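Local structure of amine Dehydrogenase (Pseudomonas putida, 1JMX) at residues L145-L149 against Q150-P154; P161-A165 against A166-W170; F253-D257 against G258-G262; T277-K280 against E281-R285; V485-W488 against N489-L493. The protein forms the two-heme subunit of an amine dehydrogenase, binding two covalently attached heme c groups and probably passing electrons through them. All blocks are in the same frame, centred on the assembly; numbering follows the deposited sequence.

Contact 1. Residues L145-L149 against Q150-P154; sequences LPIAL and QQVVP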
# COMPACT_ATOMS: atom_id res chain seq x y z
N LEU A 145 10.07 -2.21 -17.86
CA LEU A 145 10.02 -3.58 -18.37
C LEU A 145 11.39 -4.18 -18.73
O LEU A 145 11.74 -5.26 -18.24
CB LEU A 145 9.00 -3.69 -19.52
CG LEU A 145 8.61 -5.08 -20.04
CD1 LEU A 145 8.16 -5.99 -18.89
CD2 LEU A 145 7.52 -4.92 -21.08
N PRO A 146 12.20 -3.49 -19.56
CA PRO A 146 13.53 -3.99 -19.94
C PRO A 146 14.45 -4.26 -18.73
O PRO A 146 15.14 -5.27 -18.67
CB PRO A 146 14.08 -2.86 -20.80
CG PRO A 146 12.86 -2.35 -21.48
CD PRO A 146 11.88 -2.28 -20.34
N ILE A 147 14.44 -3.33 -17.78
CA ILE A 147 15.24 -3.43 -16.56
C ILE A 147 14.77 -4.63 -15.73
O ILE A 147 15.59 -5.40 -15.22
CB ILE A 147 15.10 -2.11 -15.72
CG1 ILE A 147 15.86 -0.97 -16.40
CG2 ILE A 147 15.58 -2.30 -14.30
CD1 ILE A 147 15.56 0.39 -15.80
N ALA A 148 13.46 -4.79 -15.61
CA ALA A 148 12.89 -5.87 -14.82
C ALA A 148 13.20 -7.25 -15.42
O ALA A 148 13.49 -8.20 -14.70
CB ALA A 148 11.39 -5.67 -14.66
N LEU A 149 13.17 -7.34 -16.75
CA LEU A 149 13.43 -8.60 -17.43
C LEU A 149 14.91 -8.92 -17.58
O LEU A 149 15.32 -10.07 -17.40
CB LEU A 149 12.76 -8.61 -18.81
CG LEU A 149 11.23 -8.54 -18.88
CD1 LEU A 149 10.78 -8.40 -20.32
CD2 LEU A 149 10.61 -9.78 -18.23
N GLN A 150 15.71 -7.91 -17.89
CA GLN A 150 17.14 -8.10 -18.10
C GLN A 150 18.03 -8.02 -16.86
O GLN A 150 19.04 -8.71 -16.78
CB GLN A 150 17.66 -7.13 -19.16
CG GLN A 150 17.12 -7.42 -20.55
CD GLN A 150 17.36 -6.27 -21.51
OE1 GLN A 150 16.46 -5.86 -22.24
NE2 GLN A 150 18.58 -5.73 -21.51
N GLN A 151 17.66 -7.18 -15.90
CA GLN A 151 18.44 -7.03 -14.68
C GLN A 151 17.85 -7.78 -13.50
O GLN A 151 18.53 -8.59 -12.87
CB GLN A 151 18.57 -5.56 -14.29
CG GLN A 151 19.90 -4.91 -14.59
CD GLN A 151 20.06 -4.56 -16.04
OE1 GLN A 151 21.00 -5.02 -16.70
NE2 GLN A 151 19.16 -3.73 -16.56
N VAL A 152 16.59 -7.50 -13.21
CA VAL A 152 15.89 -8.09 -12.07
C VAL A 152 15.60 -9.59 -12.13
O VAL A 152 15.89 -10.30 -11.17
CB VAL A 152 14.59 -7.31 -11.75
CG1 VAL A 152 13.96 -7.84 -10.46
CG2 VAL A 152 14.88 -5.81 -11.63
N VAL A 153 15.04 -10.07 -13.24
CA VAL A 153 14.72 -11.49 -13.35
C VAL A 153 15.94 -12.39 -13.07
O VAL A 153 15.83 -13.33 -12.29
CB VAL A 153 14.05 -11.84 -14.72
CG1 VAL A 153 13.96 -13.34 -14.90
CG2 VAL A 153 12.66 -11.22 -14.78
N PRO A 154 17.10 -12.11 -13.70
CA PRO A 154 18.31 -12.91 -13.50
C PRO A 154 18.86 -12.82 -12.06
O PRO A 154 19.49 -13.75 -11.58
CB PRO A 154 19.29 -12.28 -14.49
CG PRO A 154 18.41 -11.78 -15.57
CD PRO A 154 17.30 -11.14 -14.80

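Contact 2. Residues P161-A165 against A166-W170; sequences PLESA and AWAEW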
# COMPACT_ATOMS: atom_id res chain seq x y z
N PRO A 161 16.55 -19.19 -6.19
CA PRO A 161 16.38 -20.28 -7.15
C PRO A 161 15.48 -21.40 -6.69
O PRO A 161 15.37 -21.67 -5.49
CB PRO A 161 17.81 -20.78 -7.33
CG PRO A 161 18.35 -20.65 -5.95
CD PRO A 161 17.86 -19.29 -5.52
N LEU A 162 14.86 -22.09 -7.64
CA LEU A 162 13.97 -23.20 -7.36
C LEU A 162 14.75 -24.30 -6.63
O LEU A 162 14.29 -24.85 -5.64
CB LEU A 162 13.38 -23.74 -8.66
CG LEU A 162 12.00 -24.41 -8.65
CD1 LEU A 162 12.12 -25.91 -8.68
CD2 LEU A 162 11.18 -23.93 -7.47
N GLU A 163 15.94 -24.61 -7.14
CA GLU A 163 16.77 -25.63 -6.52
C GLU A 163 17.90 -25.07 -5.68
O GLU A 163 18.55 -24.08 -6.05
CB GLU A 163 17.30 -26.63 -7.55
CG GLU A 163 16.78 -28.08 -7.34
CD GLU A 163 17.27 -28.75 -6.04
OE1 GLU A 163 18.20 -29.60 -6.13
OE2 GLU A 163 16.71 -28.47 -4.93
N SER A 164 18.12 -25.70 -4.54
CA SER A 164 19.17 -25.31 -3.61
C SER A 164 19.49 -26.53 -2.75
O SER A 164 18.67 -27.44 -2.62
CB SER A 164 18.70 -24.14 -2.73
OG SER A 164 17.66 -24.54 -1.85
N ALA A 165 20.69 -26.54 -2.18
CA ALA A 165 21.11 -27.64 -1.33
C ALA A 165 20.22 -27.71 -0.09
O ALA A 165 19.85 -28.79 0.36
CB ALA A 165 22.57 -27.46 -0.93
N ALA A 166 19.86 -26.54 0.42
CA ALA A 166 19.01 -26.40 1.60
C ALA A 166 17.69 -27.14 1.48
O ALA A 166 17.27 -27.85 2.40
CB ALA A 166 18.77 -24.92 1.88
N TRP A 167 17.02 -26.95 0.35
CA TRP A 167 15.74 -27.60 0.10
C TRP A 167 15.89 -29.10 -0.07
O TRP A 167 15.06 -29.88 0.39
CB TRP A 167 15.08 -27.00 -1.14
CG TRP A 167 13.78 -27.65 -1.50
CD1 TRP A 167 13.41 -28.11 -2.72
CD2 TRP A 167 12.69 -27.94 -0.61
NE1 TRP A 167 12.15 -28.66 -2.66
CE2 TRP A 167 11.69 -28.57 -1.37
CE3 TRP A 167 12.47 -27.72 0.76
CZ2 TRP A 167 10.47 -28.99 -0.82
CZ3 TRP A 167 11.26 -28.14 1.32
CH2 TRP A 167 10.28 -28.77 0.52
N ALA A 168 16.95 -29.50 -0.77
CA ALA A 168 17.23 -30.91 -1.02
C ALA A 168 17.50 -31.65 0.29
O ALA A 168 16.94 -32.73 0.53
CB ALA A 168 18.43 -31.05 -1.96
N GLU A 169 18.33 -31.04 1.13
CA GLU A 169 18.70 -31.61 2.42
C GLU A 169 17.59 -31.51 3.44
O GLU A 169 17.60 -32.22 4.45
CB GLU A 169 19.97 -30.95 2.94
CG GLU A 169 21.21 -31.49 2.24
CD GLU A 169 22.48 -30.73 2.58
OE1 GLU A 169 23.17 -30.28 1.62
OE2 GLU A 169 22.81 -30.61 3.79
N TRP A 170 16.64 -30.62 3.20
CA TRP A 170 15.51 -30.48 4.09
C TRP A 170 14.49 -31.58 3.80
O TRP A 170 13.89 -32.14 4.71
CB TRP A 170 14.86 -29.11 3.97
CG TRP A 170 13.70 -29.00 4.88
CD1 TRP A 170 12.39 -28.94 4.53
CD2 TRP A 170 13.73 -29.06 6.31
NE1 TRP A 170 11.60 -28.95 5.64
CE2 TRP A 170 12.40 -29.02 6.75
CE3 TRP A 170 14.76 -29.13 7.26
CZ2 TRP A 170 12.06 -29.06 8.11
CZ3 TRP A 170 14.43 -29.17 8.61
CH2 TRP A 170 13.08 -29.14 9.02

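Contact 3. Residues F253-D257 against G258-G262; sequences FAALD and GEMKG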
# COMPACT_ATOMS: atom_id res chain seq x y z
N PHE A 253 4.63 -20.11 14.37
CA PHE A 253 5.92 -20.50 14.92
C PHE A 253 6.68 -21.37 13.95
O PHE A 253 6.13 -21.90 12.99
CB PHE A 253 5.76 -21.31 16.22
CG PHE A 253 4.86 -20.68 17.25
CD1 PHE A 253 4.79 -19.30 17.40
CD2 PHE A 253 4.07 -21.48 18.07
CE1 PHE A 253 3.95 -18.73 18.35
CE2 PHE A 253 3.23 -20.91 19.02
CZ PHE A 253 3.17 -19.53 19.16
N ALA A 254 7.97 -21.50 14.23
CA ALA A 254 8.86 -22.36 13.47
C ALA A 254 9.25 -23.34 14.56
O ALA A 254 9.78 -22.95 15.59
CB ALA A 254 10.06 -21.59 12.99
N ALA A 255 8.85 -24.59 14.37
CA ALA A 255 9.14 -25.67 15.32
C ALA A 255 10.35 -26.45 14.84
O ALA A 255 10.25 -27.26 13.92
CB ALA A 255 7.93 -26.58 15.44
N LEU A 256 11.49 -26.19 15.46
CA LEU A 256 12.74 -26.84 15.10
C LEU A 256 13.56 -27.26 16.32
O LEU A 256 13.71 -26.49 17.27
CB LEU A 256 13.58 -25.89 14.25
CG LEU A 256 13.00 -25.41 12.92
CD1 LEU A 256 13.81 -24.22 12.41
CD2 LEU A 256 12.98 -26.56 11.91
N ASP A 257 14.07 -28.50 16.31
CA ASP A 257 14.92 -29.00 17.39
C ASP A 257 14.23 -28.93 18.78
O ASP A 257 14.86 -28.57 19.78
CB ASP A 257 16.25 -28.22 17.33
CG ASP A 257 17.18 -28.48 18.52
OD1 ASP A 257 17.81 -29.56 18.58
OD2 ASP A 257 17.29 -27.57 19.39
N GLY A 258 12.95 -29.29 18.83
CA GLY A 258 12.20 -29.25 20.08
C GLY A 258 12.11 -27.86 20.70
O GLY A 258 12.05 -27.70 21.92
N GLU A 259 12.06 -26.86 19.84
CA GLU A 259 12.00 -25.47 20.25
C GLU A 259 11.06 -24.77 19.28
O GLU A 259 11.09 -25.03 18.08
CB GLU A 259 13.40 -24.88 20.14
CG GLU A 259 13.64 -23.64 20.99
CD GLU A 259 15.03 -23.05 20.77
OE1 GLU A 259 15.21 -21.84 21.02
OE2 GLU A 259 15.94 -23.79 20.33
N MET A 260 10.17 -23.94 19.81
CA MET A 260 9.23 -23.20 18.99
C MET A 260 9.47 -21.72 19.11
O MET A 260 9.45 -21.16 20.20
CB MET A 260 7.80 -23.52 19.38
CG MET A 260 7.30 -24.80 18.79
SD MET A 260 5.59 -25.05 19.17
CE MET A 260 5.51 -26.88 19.16
N LYS A 261 9.70 -21.07 17.98
CA LYS A 261 9.92 -19.64 17.99
C LYS A 261 9.00 -18.98 17.00
O LYS A 261 8.80 -19.47 15.90
CB LYS A 261 11.38 -19.33 17.68
CG LYS A 261 12.27 -19.52 18.88
CD LYS A 261 13.53 -20.30 18.54
CE LYS A 261 13.22 -21.77 18.28
NZ LYS A 261 14.41 -22.54 17.80
N GLY A 262 8.39 -17.88 17.44
CA GLY A 262 7.48 -17.16 16.58
C GLY A 262 6.71 -16.06 17.27
O GLY A 262 7.21 -15.41 18.20

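Contact 4. Residues T277-K280 against E281-R285; sequences TAVK and EGKAR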
# COMPACT_ATOMS: atom_id res chain seq x y z
N THR A 277 8.46 -17.86 22.57
CA THR A 277 9.53 -18.84 22.51
C THR A 277 9.13 -19.95 23.47
O THR A 277 8.55 -19.69 24.52
CB THR A 277 10.91 -18.22 22.86
OG1 THR A 277 11.91 -19.24 22.79
CG2 THR A 277 10.91 -17.60 24.25
N ALA A 278 9.33 -21.19 23.06
CA ALA A 278 8.96 -22.33 23.90
C ALA A 278 9.99 -23.44 23.76
O ALA A 278 10.78 -23.45 22.81
CB ALA A 278 7.56 -22.85 23.54
N VAL A 279 9.97 -24.36 24.72
CA VAL A 279 10.89 -25.48 24.72
C VAL A 279 10.16 -26.74 25.16
O VAL A 279 9.41 -26.73 26.13
CB VAL A 279 12.09 -25.21 25.67
CG1 VAL A 279 12.89 -26.48 25.89
CG2 VAL A 279 12.99 -24.16 25.05
N LYS A 280 10.37 -27.83 24.42
CA LYS A 280 9.72 -29.08 24.74
C LYS A 280 10.40 -29.78 25.92
O LYS A 280 11.62 -29.75 26.07
CB LYS A 280 9.72 -30.02 23.54
CG LYS A 280 8.90 -31.28 23.77
CD LYS A 280 9.04 -32.25 22.61
CE LYS A 280 8.28 -33.56 22.88
NZ LYS A 280 8.80 -34.29 24.08
N GLU A 281 9.57 -30.42 26.73
CA GLU A 281 10.04 -31.17 27.89
C GLU A 281 10.99 -32.24 27.39
O GLU A 281 10.87 -32.70 26.25
CB GLU A 281 8.85 -31.81 28.60
CG GLU A 281 8.02 -32.71 27.69
CD GLU A 281 6.91 -33.45 28.43
OE1 GLU A 281 5.89 -33.78 27.79
OE2 GLU A 281 7.07 -33.71 29.66
N GLY A 282 11.95 -32.62 28.22
CA GLY A 282 12.91 -33.64 27.83
C GLY A 282 14.33 -33.12 27.71
O GLY A 282 15.27 -33.91 27.74
N LYS A 283 14.48 -31.81 27.53
CA LYS A 283 15.80 -31.18 27.43
C LYS A 283 15.78 -30.02 28.43
O LYS A 283 14.83 -29.23 28.44
CB LYS A 283 16.03 -30.58 26.04
CG LYS A 283 15.45 -31.37 24.87
CD LYS A 283 15.47 -30.54 23.57
CE LYS A 283 14.70 -29.21 23.70
NZ LYS A 283 13.24 -29.41 23.99
N ALA A 284 16.82 -29.92 29.27
CA ALA A 284 16.93 -28.85 30.27
C ALA A 284 17.33 -27.53 29.63
O ALA A 284 18.42 -27.40 29.07
CB ALA A 284 17.93 -29.23 31.36
N ARG A 285 16.42 -26.57 29.70
CA ARG A 285 16.65 -25.24 29.14
C ARG A 285 16.20 -24.20 30.16
O ARG A 285 15.39 -24.47 31.04
CB ARG A 285 15.84 -25.05 27.85
CG ARG A 285 16.31 -25.89 26.65
CD ARG A 285 17.18 -25.09 25.65
NE ARG A 285 16.42 -24.09 24.89
CZ ARG A 285 16.21 -22.84 25.29
NH1 ARG A 285 16.72 -22.40 26.44
NH2 ARG A 285 15.47 -22.02 24.55

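Contact 5. Residues V485-W488 against N489-L493; sequences VQRW and NNPPL. With HEC (heme c), chain E.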
# COMPACT_ATOMS: atom_id res chain seq x y z
N VAL A 485 -4.64 6.23 7.19
CA VAL A 485 -5.80 5.62 6.59
C VAL A 485 -5.75 4.09 6.50
O VAL A 485 -4.69 3.47 6.61
CB VAL A 485 -6.04 6.23 5.19
CG1 VAL A 485 -6.11 7.75 5.30
CG2 VAL A 485 -4.92 5.82 4.23
N GLN A 486 -6.91 3.51 6.25
CA GLN A 486 -7.06 2.07 6.13
C GLN A 486 -6.57 1.54 4.79
O GLN A 486 -6.20 2.30 3.89
CB GLN A 486 -8.54 1.67 6.27
CG GLN A 486 -9.44 2.58 7.10
CD GLN A 486 -10.10 3.68 6.28
OE1 GLN A 486 -9.53 4.74 6.08
NE2 GLN A 486 -11.33 3.43 5.82
N ARG A 487 -6.54 0.21 4.69
CA ARG A 487 -6.19 -0.51 3.48
C ARG A 487 -7.17 -1.67 3.50
O ARG A 487 -7.42 -2.26 4.55
CB ARG A 487 -4.72 -0.97 3.45
CG ARG A 487 -4.25 -1.80 4.62
CD ARG A 487 -2.81 -2.27 4.41
NE ARG A 487 -2.72 -3.40 3.49
CZ ARG A 487 -1.59 -3.95 3.06
NH1 ARG A 487 -0.41 -3.49 3.45
NH2 ARG A 487 -1.63 -5.03 2.28
N TRP A 488 -7.83 -1.91 2.36
CA TRP A 488 -8.83 -2.97 2.25
C TRP A 488 -8.29 -4.28 1.68
O TRP A 488 -8.93 -5.31 1.83
CB TRP A 488 -10.02 -2.49 1.42
CG TRP A 488 -10.65 -1.25 1.96
CD1 TRP A 488 -11.76 -1.17 2.74
CD2 TRP A 488 -10.23 0.10 1.71
NE1 TRP A 488 -12.07 0.14 2.99
CE2 TRP A 488 -11.15 0.95 2.37
CE3 TRP A 488 -9.17 0.68 0.99
CZ2 TRP A 488 -11.04 2.34 2.33
CZ3 TRP A 488 -9.06 2.06 0.96
CH2 TRP A 488 -10.00 2.88 1.63
N ASN A 489 -7.17 -4.22 0.98
CA ASN A 489 -6.56 -5.42 0.44
C ASN A 489 -5.52 -5.84 1.47
O ASN A 489 -4.47 -5.22 1.60
CB ASN A 489 -5.90 -5.16 -0.92
CG ASN A 489 -5.30 -6.42 -1.54
OD1 ASN A 489 -4.47 -6.34 -2.46
ND2 ASN A 489 -5.71 -7.58 -1.06
N ASN A 490 -5.83 -6.90 2.22
CA ASN A 490 -4.94 -7.37 3.27
C ASN A 490 -4.73 -8.87 3.23
O ASN A 490 -5.33 -9.61 4.00
CB ASN A 490 -5.49 -6.98 4.64
CG ASN A 490 -4.66 -5.91 5.34
OD1 ASN A 490 -5.18 -4.86 5.71
ND2 ASN A 490 -3.36 -6.20 5.55
N PRO A 491 -3.87 -9.35 2.31
CA PRO A 491 -3.57 -10.77 2.15
C PRO A 491 -2.75 -11.25 3.36
O PRO A 491 -2.29 -10.43 4.17
CB PRO A 491 -2.72 -10.79 0.88
CG PRO A 491 -3.04 -9.50 0.20
CD PRO A 491 -3.13 -8.55 1.33
N PRO A 492 -2.56 -12.58 3.50
CA PRO A 492 -1.81 -13.25 4.58
C PRO A 492 -0.38 -12.74 4.74
O PRO A 492 0.18 -12.75 5.84
CB PRO A 492 -1.82 -14.71 4.13
CG PRO A 492 -3.15 -14.83 3.50
CD PRO A 492 -3.22 -13.59 2.65
N LEU A 493 0.22 -12.35 3.62
CA LEU A 493 1.58 -11.81 3.61
C LEU A 493 1.53 -10.35 3.15
O LEU A 493 0.86 -10.02 2.17
CB LEU A 493 2.47 -12.64 2.68
CG LEU A 493 2.76 -14.08 3.10
CD1 LEU A 493 3.65 -14.77 2.09
CD2 LEU A 493 3.41 -14.09 4.46
FE HEC E . 4.16 -8.04 -6.71
CHA HEC E . 1.85 -10.24 -5.74
CHB HEC E . 6.45 -10.52 -6.70
CHC HEC E . 6.50 -5.87 -7.87
CHD HEC E . 1.81 -5.55 -6.74
NA HEC E . 4.16 -9.95 -6.28
C1A HEC E . 3.11 -10.71 -5.89
C2A HEC E . 3.49 -12.08 -5.66
C3A HEC E . 4.79 -12.15 -5.92
C4A HEC E . 5.20 -10.83 -6.32
CMA HEC E . 5.67 -13.39 -5.83
CAA HEC E . 2.56 -13.19 -5.24
CBA HEC E . 2.50 -14.12 -6.45
CGA HEC E . 1.61 -15.33 -6.33
O1A HEC E . 0.96 -15.55 -5.31
O2A HEC E . 1.55 -16.08 -7.28
NB HEC E . 6.05 -8.16 -7.17
C1B HEC E . 6.88 -9.29 -7.11
C2B HEC E . 8.21 -9.05 -7.56
C3B HEC E . 8.23 -7.73 -7.93
C4B HEC E . 6.89 -7.18 -7.66
CMB HEC E . 9.35 -10.08 -7.64
CAB HEC E . 9.46 -7.06 -8.51
CBB HEC E . 9.42 -6.80 -10.02
NC HEC E . 4.16 -6.12 -7.17
C1C HEC E . 5.22 -5.37 -7.63
C2C HEC E . 4.86 -4.00 -7.85
C3C HEC E . 3.57 -3.90 -7.53
C4C HEC E . 3.11 -5.22 -7.12
CMC HEC E . 5.80 -2.91 -8.35
CAC HEC E . 2.84 -2.57 -7.48
CBC HEC E . 2.14 -2.03 -8.71
ND HEC E . 2.24 -7.92 -6.33
C1D HEC E . 1.39 -6.83 -6.39
C2D HEC E . 0.02 -7.19 -6.04
C3D HEC E . 0.09 -8.55 -5.77
C4D HEC E . 1.43 -8.94 -5.94
CMD HEC E . -1.19 -6.27 -5.99
CAD HEC E . -0.98 -9.57 -5.35
CBD HEC E . -2.36 -9.06 -5.10
CGD HEC E . -2.57 -8.79 -3.65
O1D HEC E . -1.57 -8.53 -2.94
O2D HEC E . -3.74 -8.82 -3.20
O HOH W 1 -8.55 -7.81 2.21

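Contact 1. Residues L145-L149 against Q150-P154
Ile147 O accepts two backbone N-H groups at once, from Gln151 N at 2.8 Å and from Val152 N at 3.1 Å. This forked acceptor sits where helix 144-159 widens from an alpha turn into a pi-type turn. The bond from Val152 N lies in the plane of the carbonyl, while Gln151 N comes in tilted 33° from it. Ahead of the fork the spacing is ordinary alpha-helical, with Gln150 N bonded to Pro146 O. Beyond it the longer step persists, and Val153 N reaches back to Ala148 O at 2.8 Å. Pro154 comes next and has no N-H to give; its CD stands 3.4 Å from Leu149 O instead, and the short axes before and after the change differ in direction by 30°.

The apolar contacts are light. With CG2 of Val153 anti to its own carbonyl carbon, that methyl turns back along the helix and meets Leu149 CD2 at 4.3 Å. On Val152 the CG2 branch leans toward Ile147 CG2, 4.5 Å away. Gln151 is bent at its second torsion (77°), which folds the amide back so that NE2 lies 3.9 Å from Ile147 CA.

Val152 also packs on Thr99 and Cys100 of helix 94-100, and Cys100 is covalently attached to a heme c. Ala148 and Val153 rest on Val123 of helix 116-129. The chemistry implies a helix that takes in an extra residue by letting one carbonyl serve two donors, and that bends at a proline unable to continue the pattern.

Contact 2. Residues P161-A165 against A166-W170
Ser164 OG is held by two groups: Trp167 N, which gives it a weak bond of 3.3 Å, and Glu74 OE2, its stronger partner elsewhere in the chain. The first makes Ser164 the N-cap of helix 165-173, the short helix that follows helix 144-159. OG can face the first turn because chi1 is 67°, which tucks the hydroxyl between the backbone N and the carbonyl carbon.

The backbone then takes up the helical pattern. Ala168 N bonds to Ser164 O at 3.3 Å, and Glu169 N makes the shorter bond, 2.8 Å to Ala165 O, almost in line with the C=O.

Glu163 folds back beside the cap, its OE2 accepting a weak bond from Ser164 N. A carboxylate near the start of a helix is likely to be welcome there electrostatically. The Trp167 indole also has a cation-pi partner in Arg31, whose NH2 in turn is hydrogen-bonded to Leu162 O. Glu169 runs extended beside Ala165, bringing OE1 to 3.8 Å from Ala165 CB. At the edge of the Trp167 ring, close to its plane, Glu163 OE2 stands 4.0 Å from CD1, with the carboxylate and ring planes 69° apart.

Contact 3. Residues F253-D257 against G258-G262
A tight beta hairpin joins strands 247-256 and 259-266, and at its far end from the turn Phe253 sets its ring against Gly262. The short strand axes run antiparallel at 159°. Asp257 and Gly258 form the two-residue turn, both with positive phi in the left-handed helical region, close to type I'. Leu256 N bonds to Glu259 O at 2.9 Å; the return bond from Glu259 N to Leu256 O is weak. Further in, Ala254 and Lys261 make a hydrogen-bonded pair, with Ala254 N to Lys261 O at 2.8 Å and Lys261 N to Ala254 O at 3.0 Å.

On the face carrying Ala255 and Met260, Met260 CG touches Ala255 CB at 3.8 Å. The extended thioether then carries SD to 4.0 Å from Phe253 CD2, a Met-aromatic contact that is oblique to the ring. Gly262 CA lies at the edge of the same ring, 3.5 Å from CD1, where a side chain on Gly262 would collide with it. Phe253 also stacks on Phe276 and meets Trp238. With an alanine here instead of Phe253, Met260 SD would probably lose its aromatic partner and a gap would be likely to open beside Gly262.

On the other face the bent chain of Lys261 brings NZ to 3.2 Å from Glu259 OE2 in a salt bridge. The carboxylates of Asp257 and Glu259 are also near each other, and the lysine probably eases their mutual repulsion. Such next-neighbour hairpins are the building unit of antiparallel up-and-down barrels, here the eight-stranded barrel in which these strands are sixth and seventh.

Contact 4. Residues T277-K280 against E281-R285
Arg285 crosses Val279 at a slant, its chain passing over the valine's two methyls. Its CB stands 3.8 Å from Val279 CG1, and CG closes to 3.6 Å from the same methyl. Bends at chi2 (-100°) and chi3 then swing the guanidinium across to the other branch, where NE is 3.4 Å from Val279 CG2. At the tip NH2 comes to 3.3 Å from CG2, so that this methyl sits over one face of the guanidinium group. Beyond the valine, NH2 makes a long, weak ion pair with Glu259 OE1.

The loop between the strands is closed by a second long side chain. Lys283 folds back at chi3 and chi4 past Val279 CG1, and its NZ donates to Lys280 O at 2.7 Å, tilted from that carbonyl's plane; Gly258 O takes another bond from the same ammonium. Lys280 NZ in turn makes a weak bond to Glu281 O, 3.4 Å. Glu281 OE1 is held by Gln183 N. Gly282 turns the chain at a positive phi of 115°, where a side chain would press against the preceding carbonyl oxygen.

This is the passage from the last strand of the barrel, 269-280, into strand 285-295 of the next sheet. The chemistry implies a turn tied by lysine nitrogens bonded to backbone carbonyls, while the arginine lends its flat face to valine.

Contact 5. Residues V485-W488 against N489-L493
Through Arg487 the backbone is extended; it breaks at Trp488, where psi falls to -21°, and runs on open through Asn489, Asn490 and Pro491. A water spans the bend, donating to Trp488 O at 2.6 Å and accepting from Asn490 N at 2.9 Å. Inside the bend, Arg487 grips a single carbonyl oxygen side-on: NE lies 3.2 Å from Asn489 O and NH2 lies 2.9 Å from it. The oxygen is at the edge of the guanidinium, nearly in its plane, and NH2 in turn is in the plane of the carbonyl. With chi1 at 55°, CG sits between the backbone N and the carbonyl carbon, and a bend at chi3 turns the head group back onto its own chain. The Asn490 amide lies over one face of the guanidinium, offset toward its rim, with the two planes 17° apart.

All this is part of the C-terminal tail that follows strand 476-484 and lines the pocket of a heme c. The Asn489 side chain meets the propionate oxygen O2D of the heme, and Pro491 CG comes to 3.5 Å from that same O2D. A leucine in place of Arg487 would probably leave Asn489 O without the two N-H groups that grip it and set the bend beside the propionate free to shift.

Arg487 NH1 bonds to the backbone of a neighbouring subunit, and the Trp488 ring meets an aromatic side chain of that subunit edge-to-face. Further along the tail, Leu493 O accepts from NH2 of Arg108, another residue of the heme site.

Contacts 1 and 5 approach the same heme c from separate parts of the fold: the side chain of Val152 is about 5 Å from it, while Asn489 and Pro491 meet its propionate, yet the nearest atoms of the two contacts are about 18 Å apart. Contact 2 follows contact 1 along the chain, centres 24 Å apart, and the side chain of its Leu162 is about 11 Å from a heme c. It reaches the barrel through Trp170 CH2, 3.9 Å from Leu256 CD2 of contact 3. Contacts 3 and 4 are neighbours in that barrel, centres 10 Å apart, with Met260 O probably hydrogen-bonded to Ala278 N at 2.9 Å; both lie away from the heme sites.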